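Local coordinates for protein taurocyamine kinase (Schistosoma mansoni, PDB 4WO8) that reversibly transfers a phosphoryl group from ATP to taurocyamine, with magnesium as cofactor, giving N-phosphotaurocyamine and ADP, at residues K12-E17 with Y26-I31; S119-L124 with T275-V280. The protein carries 4 engineered substitutions. One frame throughout, in Å; residues are numbered along the deposited sequence.

Contact 1: K12-E17 with Y26-I31; sequences KIRNDE and YLTDDI
Arg-14 reaches from the last turn of helix 6-15 to the start of helix 29-35, and its guanidinium does most of the touching. NH1 of Arg-14 makes a long salt bridge to OD1 of Asp-29, 3.5 Å, with the carboxylate plane turned 54° from that of the guanidinium. NH2 of Arg-14 lies 3.6 Å from CA of Thr-28, and the carbonyl oxygen of Leu-27 sits over one guanidinium face. Beneath this polar layer, CD1 of Ile-13 meets CD2 of Leu-27 at 4.0 Å, the two side chains crossing at about a right angle.

Water also links the two segments. One molecule accepts from NH2 of Arg-14, in the guanidinium plane, and weakly from the backbone N of Asp-29. Another donates to O of Leu-27; its link to NE of Arg-14 is too short to be trusted as a bond. The chain of Arg-14 runs extended from CG to NE, which carries the charged end across the gap. Gln-10 NE2 bonds both OD1 of Asp-29 and O of Leu-27, which helps to hold both of the arginine's partners in place. Thr-28 is the N-cap of the next helix, where OG1 accepts a weak bond from N of Ile-31. Val-50 and Ala-54 of helix 46-55 pack against Leu-27 and Ile-13 respectively. Helix 6-15 is thus joined to the Leu-27 turn and the start of helix 29-35 by a small apolar contact and a long salt bridge supplemented by water.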
loop_
_atom_site.group_PDB
_atom_site.type_symbol
_atom_site.label_atom_id
_atom_site.label_comp_id
_atom_site.label_asym_id
_atom_site.label_seq_id
_atom_site.Cartn_x
_atom_site.Cartn_y
_atom_site.Cartn_z
ATOM N N LYS A 12 -9.605 -11.287 26.540
ATOM C CA LYS A 12 -8.798 -10.065 26.468
ATOM C C LYS A 12 -8.413 -9.724 25.039
ATOM O O LYS A 12 -8.511 -8.580 24.630
ATOM C CB LYS A 12 -7.518 -10.184 27.308
ATOM C CG LYS A 12 -7.707 -9.850 28.776
ATOM C CD LYS A 12 -6.439 -10.098 29.574
ATOM C CE LYS A 12 -6.703 -9.932 31.065
ATOM N NZ LYS A 12 -7.078 -8.531 31.388
ATOM N N ILE A 13 -7.954 -10.713 24.278
ATOM C CA ILE A 13 -7.488 -10.415 22.936
ATOM C C ILE A 13 -8.661 -9.994 22.048
ATOM O O ILE A 13 -8.559 -9.054 21.260
ATOM C CB ILE A 13 -6.744 -11.603 22.330
ATOM C CG1 ILE A 13 -5.469 -11.872 23.139
ATOM C CG2 ILE A 13 -6.400 -11.327 20.866
ATOM C CD1 ILE A 13 -4.859 -13.237 22.892
ATOM N N ARG A 14 -9.784 -10.674 22.199
ATOM C CA ARG A 14 -10.947 -10.394 21.366
ATOM C C ARG A 14 -11.646 -9.081 21.693
ATOM O O ARG A 14 -12.049 -8.351 20.791
ATOM C CB ARG A 14 -11.941 -11.533 21.476
ATOM C CG ARG A 14 -11.493 -12.707 20.689
ATOM C CD ARG A 14 -12.531 -13.763 20.680
ATOM N NE ARG A 14 -12.361 -14.629 19.525
ATOM C CZ ARG A 14 -13.194 -15.616 19.239
ATOM N NH1 ARG A 14 -14.244 -15.826 20.032
ATOM N NH2 ARG A 14 -12.989 -16.364 18.159
ATOM N N ASN A 15 -11.785 -8.777 22.976
ATOM C CA ASN A 15 -12.441 -7.546 23.377
ATOM C C ASN A 15 -11.549 -6.336 23.147
ATOM O O ASN A 15 -11.974 -5.206 23.347
ATOM C CB ASN A 15 -12.874 -7.615 24.842
ATOM C CG ASN A 15 -13.967 -8.649 25.076
ATOM O OD1 ASN A 15 -14.552 -9.185 24.124
ATOM N ND2 ASN A 15 -14.264 -8.919 26.345
ATOM N N ASP A 16 -10.316 -6.562 22.704
ATOM C CA ASP A 16 -9.429 -5.428 22.473
ATOM C C ASP A 16 -9.485 -4.966 21.024
ATOM O O ASP A 16 -8.912 -5.593 20.135
ATOM C CB ASP A 16 -8.000 -5.765 22.852
ATOM C CG ASP A 16 -7.122 -4.533 22.903
ATOM O OD1 ASP A 16 -7.571 -3.449 22.440
ATOM O OD2 ASP A 16 -5.985 -4.638 23.414
ATOM N N GLU A 17 -10.157 -3.848 20.789
ATOM C CA GLU A 17 -10.375 -3.418 19.418
ATOM C C GLU A 17 -9.098 -2.843 18.768
ATOM O O GLU A 17 -9.004 -2.776 17.550
ATOM C CB GLU A 17 -11.572 -2.457 19.379
ATOM C CG GLU A 17 -12.855 -3.265 19.673
ATOM C CD GLU A 17 -14.116 -2.444 19.864
ATOM O OE1 GLU A 17 -14.105 -1.506 20.692
ATOM O OE2 GLU A 17 -15.134 -2.773 19.210
ATOM N N TYR A 26 -7.057 -16.522 14.833
ATOM C CA TYR A 26 -7.115 -17.975 14.839
ATOM C C TYR A 26 -7.347 -18.589 16.204
ATOM O O TYR A 26 -7.558 -19.796 16.300
ATOM C CB TYR A 26 -5.844 -18.536 14.208
ATOM C CG TYR A 26 -5.806 -18.218 12.739
ATOM C CD1 TYR A 26 -6.767 -18.744 11.877
ATOM C CD2 TYR A 26 -4.853 -17.344 12.219
ATOM C CE1 TYR A 26 -6.759 -18.431 10.522
ATOM C CE2 TYR A 26 -4.837 -17.031 10.867
ATOM C CZ TYR A 26 -5.787 -17.581 10.026
ATOM O OH TYR A 26 -5.770 -17.260 8.688
ATOM N N LEU A 27 -7.353 -17.770 17.257
ATOM C CA LEU A 27 -7.621 -18.290 18.605
ATOM C C LEU A 27 -9.122 -18.339 18.828
ATOM O O LEU A 27 -9.703 -17.481 19.518
ATOM C CB LEU A 27 -6.936 -17.432 19.680
ATOM C CG LEU A 27 -6.836 -17.915 21.133
ATOM C CD1 LEU A 27 -6.185 -19.271 21.251
ATOM C CD2 LEU A 27 -6.048 -16.898 21.927
ATOM N N THR A 28 -9.754 -19.348 18.240
ATOM C CA THR A 28 -11.215 -19.466 18.293
ATOM C C THR A 28 -11.650 -20.239 19.528
ATOM O O THR A 28 -10.825 -20.891 20.185
ATOM C CB THR A 28 -11.760 -20.187 17.053
ATOM O OG1 THR A 28 -11.168 -21.487 17.004
ATOM C CG2 THR A 28 -11.401 -19.428 15.755
ATOM N N ASP A 29 -12.951 -20.187 19.820
ATOM C CA ASP A 29 -13.542 -21.009 20.870
ATOM C C ASP A 29 -13.125 -22.476 20.734
ATOM O O ASP A 29 -12.837 -23.140 21.734
ATOM C CB ASP A 29 -15.071 -20.897 20.855
ATOM C CG ASP A 29 -15.567 -19.522 21.283
ATOM O OD1 ASP A 29 -14.764 -18.737 21.832
ATOM O OD2 ASP A 29 -16.766 -19.221 21.080
ATOM N N ASP A 30 -13.080 -22.983 19.503
ATOM C CA ASP A 30 -12.745 -24.396 19.285
ATOM C C ASP A 30 -11.295 -24.695 19.650
ATOM O O ASP A 30 -10.995 -25.752 20.184
ATOM C CB ASP A 30 -12.990 -24.807 17.830
ATOM C CG ASP A 30 -14.462 -24.885 17.482
ATOM O OD1 ASP A 30 -15.294 -24.956 18.414
ATOM O OD2 ASP A 30 -14.785 -24.883 16.273
ATOM N N ILE A 31 -10.395 -23.769 19.333
ATOM C CA ILE A 31 -8.988 -23.928 19.668
ATOM C C ILE A 31 -8.823 -23.933 21.188
ATOM O O ILE A 31 -8.154 -24.811 21.759
ATOM C CB ILE A 31 -8.143 -22.804 19.023
ATOM C CG1 ILE A 31 -8.061 -22.999 17.497
ATOM C CG2 ILE A 31 -6.783 -22.730 19.645
ATOM C CD1 ILE A 31 -7.461 -24.340 17.085
HETATM O O HOH W 1 -14.851 -18.543 17.634
HETATM O O HOH W 2 -9.920 -14.688 18.983
#

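Contact 2: S119-L124 with T275-V280; sequences STRVRL and TLRASV
The guanidinium of Arg-123 lays one face over CB of Arg-277, with Arg-123 NH2 3.4 Å from Arg-277 CD, and has NH1 of Arg-121 in plane at its edge. The Arg-277 guanidinium has CB of Ser-279 3.6 Å above one face, offset toward the rim; at its edge come NE of Arg-123 and NH1 of Arg-121, the latter 3.4 Å from Arg-277 NE. All three arginines are predicted to bind ATP, and their clustered positive charge would suit its phosphates. Asp-320 forms a salt bridge with Arg-277 and probably offsets part of that charge. A water accepts from Arg-121 NH1, donates to O of Arg-277, and bonds OG of Ser-279.

They stand on neighbouring antiparallel strands in the eight-stranded sheet of the phosphagen kinase catalytic domain. Arg-121 with Ser-279 and Arg-123 with Arg-277 are hydrogen-bonded pairs; Ser-279 N to Arg-121 O is 2.8 Å and nearly straight at 169°.

On the other face, Val-122 CG2 rests on Ala-278 CB, and Val-122 CG1, anti to the backbone N (chi1 -170°), meets CD1 of Leu-276 at 3.6 Å. Leu-276 CD1 is also tight against CD2 of Leu-124, 3.4 Å away. Helix 236-253 covers Val-122 and Leu-124 through Leu-243.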
loop_
_atom_site.group_PDB
_atom_site.type_symbol
_atom_site.label_atom_id
_atom_site.label_comp_id
_atom_site.label_asym_id
_atom_site.label_seq_id
_atom_site.Cartn_x
_atom_site.Cartn_y
_atom_site.Cartn_z
ATOM N N SER A 119 25.546 -0.400 4.680
ATOM C CA SER A 119 26.011 -1.624 5.312
ATOM C C SER A 119 25.157 -2.796 4.864
ATOM O O SER A 119 24.063 -2.607 4.308
ATOM C CB SER A 119 25.993 -1.505 6.843
ATOM O OG SER A 119 24.705 -1.165 7.340
ATOM N N THR A 120 25.683 -3.994 5.110
ATOM C CA THR A 120 25.076 -5.249 4.713
ATOM C C THR A 120 25.169 -6.181 5.912
ATOM O O THR A 120 26.163 -6.173 6.659
ATOM C CB THR A 120 25.788 -5.864 3.488
ATOM O OG1 THR A 120 25.848 -4.891 2.438
ATOM C CG2 THR A 120 25.072 -7.154 2.983
ATOM N N ARG A 121 24.140 -6.991 6.087
ATOM C CA ARG A 121 23.951 -7.771 7.300
ATOM C C ARG A 121 23.231 -9.072 6.918
ATOM O O ARG A 121 22.270 -9.039 6.148
ATOM C CB ARG A 121 23.147 -6.934 8.315
ATOM C CG ARG A 121 22.824 -7.572 9.665
ATOM C CD ARG A 121 21.967 -6.618 10.526
ATOM N NE ARG A 121 21.634 -7.147 11.859
ATOM C CZ ARG A 121 20.543 -7.866 12.166
ATOM N NH1 ARG A 121 19.633 -8.184 11.243
ATOM N NH2 ARG A 121 20.358 -8.286 13.416
ATOM N N VAL A 122 23.711 -10.219 7.387
ATOM C CA VAL A 122 22.875 -11.423 7.325
ATOM C C VAL A 122 22.754 -12.068 8.710
ATOM O O VAL A 122 23.736 -12.211 9.446
ATOM C CB VAL A 122 23.383 -12.471 6.329
ATOM C CG1 VAL A 122 22.323 -13.551 6.162
ATOM C CG2 VAL A 122 23.650 -11.856 4.953
ATOM N N ARG A 123 21.535 -12.456 9.051
ATOM C CA ARG A 123 21.236 -12.996 10.361
ATOM C C ARG A 123 20.523 -14.334 10.248
ATOM O O ARG A 123 19.652 -14.527 9.394
ATOM C CB ARG A 123 20.381 -11.989 11.163
ATOM C CG ARG A 123 19.328 -12.632 12.046
ATOM C CD ARG A 123 18.568 -11.601 12.859
ATOM N NE ARG A 123 17.287 -11.188 12.292
ATOM C CZ ARG A 123 16.176 -11.915 12.367
ATOM N NH1 ARG A 123 16.206 -13.105 12.943
ATOM N NH2 ARG A 123 15.041 -11.472 11.854
ATOM N N LEU A 124 20.926 -15.250 11.122
ATOM C CA LEU A 124 20.315 -16.554 11.308
ATOM C C LEU A 124 19.925 -16.735 12.765
ATOM O O LEU A 124 20.461 -16.047 13.636
ATOM C CB LEU A 124 21.306 -17.675 10.964
ATOM C CG LEU A 124 21.615 -18.059 9.547
ATOM C CD1 LEU A 124 22.726 -19.119 9.545
ATOM C CD2 LEU A 124 20.326 -18.575 8.963
ATOM N N THR A 275 15.169 -19.087 8.735
ATOM C CA THR A 275 15.430 -18.093 9.804
ATOM C C THR A 275 16.246 -16.918 9.300
ATOM O O THR A 275 16.685 -16.080 10.083
ATOM C CB THR A 275 16.182 -18.705 11.019
ATOM O OG1 THR A 275 17.587 -18.804 10.717
ATOM C CG2 THR A 275 15.633 -20.090 11.371
ATOM N N LEU A 276 16.452 -16.860 7.990
ATOM C CA LEU A 276 17.493 -16.014 7.427
ATOM C C LEU A 276 16.966 -14.645 7.009
ATOM O O LEU A 276 16.061 -14.536 6.182
ATOM C CB LEU A 276 18.151 -16.707 6.227
ATOM C CG LEU A 276 19.392 -16.030 5.641
ATOM C CD1 LEU A 276 20.639 -16.754 6.050
ATOM C CD2 LEU A 276 19.333 -15.942 4.137
ATOM N N ARG A 277 17.560 -13.609 7.590
ATOM C CA ARG A 277 17.248 -12.233 7.250
ATOM C C ARG A 277 18.508 -11.596 6.681
ATOM O O ARG A 277 19.457 -11.308 7.415
ATOM C CB ARG A 277 16.753 -11.450 8.460
ATOM C CG ARG A 277 16.128 -10.094 8.093
ATOM C CD ARG A 277 15.715 -9.274 9.333
ATOM N NE ARG A 277 16.650 -8.171 9.537
ATOM C CZ ARG A 277 16.514 -6.969 8.975
ATOM N NH1 ARG A 277 17.412 -6.014 9.189
ATOM N NH2 ARG A 277 15.474 -6.723 8.196
ATOM N N ALA A 278 18.515 -11.420 5.366
ATOM C CA ALA A 278 19.633 -10.813 4.671
ATOM C C ALA A 278 19.198 -9.411 4.337
ATOM O O ALA A 278 18.158 -9.232 3.729
ATOM C CB ALA A 278 19.999 -11.604 3.395
ATOM N N SER A 279 19.981 -8.417 4.731
ATOM C CA SER A 279 19.551 -7.038 4.575
ATOM C C SER A 279 20.663 -6.046 4.275
ATOM O O SER A 279 21.824 -6.290 4.591
ATOM C CB SER A 279 18.839 -6.598 5.835
ATOM O OG SER A 279 19.783 -6.473 6.865
ATOM N N VAL A 280 20.284 -4.933 3.650
ATOM C CA VAL A 280 21.122 -3.739 3.515
ATOM C C VAL A 280 20.439 -2.544 4.164
ATOM O O VAL A 280 19.212 -2.493 4.233
ATOM C CB VAL A 280 21.392 -3.352 2.027
ATOM C CG1 VAL A 280 22.215 -4.410 1.328
ATOM C CG2 VAL A 280 20.066 -3.099 1.277
HETATM O O HOH W 3 19.463 -8.741 8.312
#

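Overall arrangement
Contact 1 and contact 2 both belong to the first of the two approximate repeats of the chain, one in its helical N-terminal region and the other in its catalytic sheet. Contact 1 closes at Ile-31, well before contact 2 opens at Ser-119. Their centres are 34 Å apart and their nearest atoms about 20 Å, so they do not touch. Only contact 2 lies at the predicted ATP site: the side chain of Arg-277 is about 3 Å from that of Arg-305, and the side chain of Arg-123 about 4 Å from that of Arg-226. Contact 1 joins segments with eight residues between them, contact 2 segments with 150 between them.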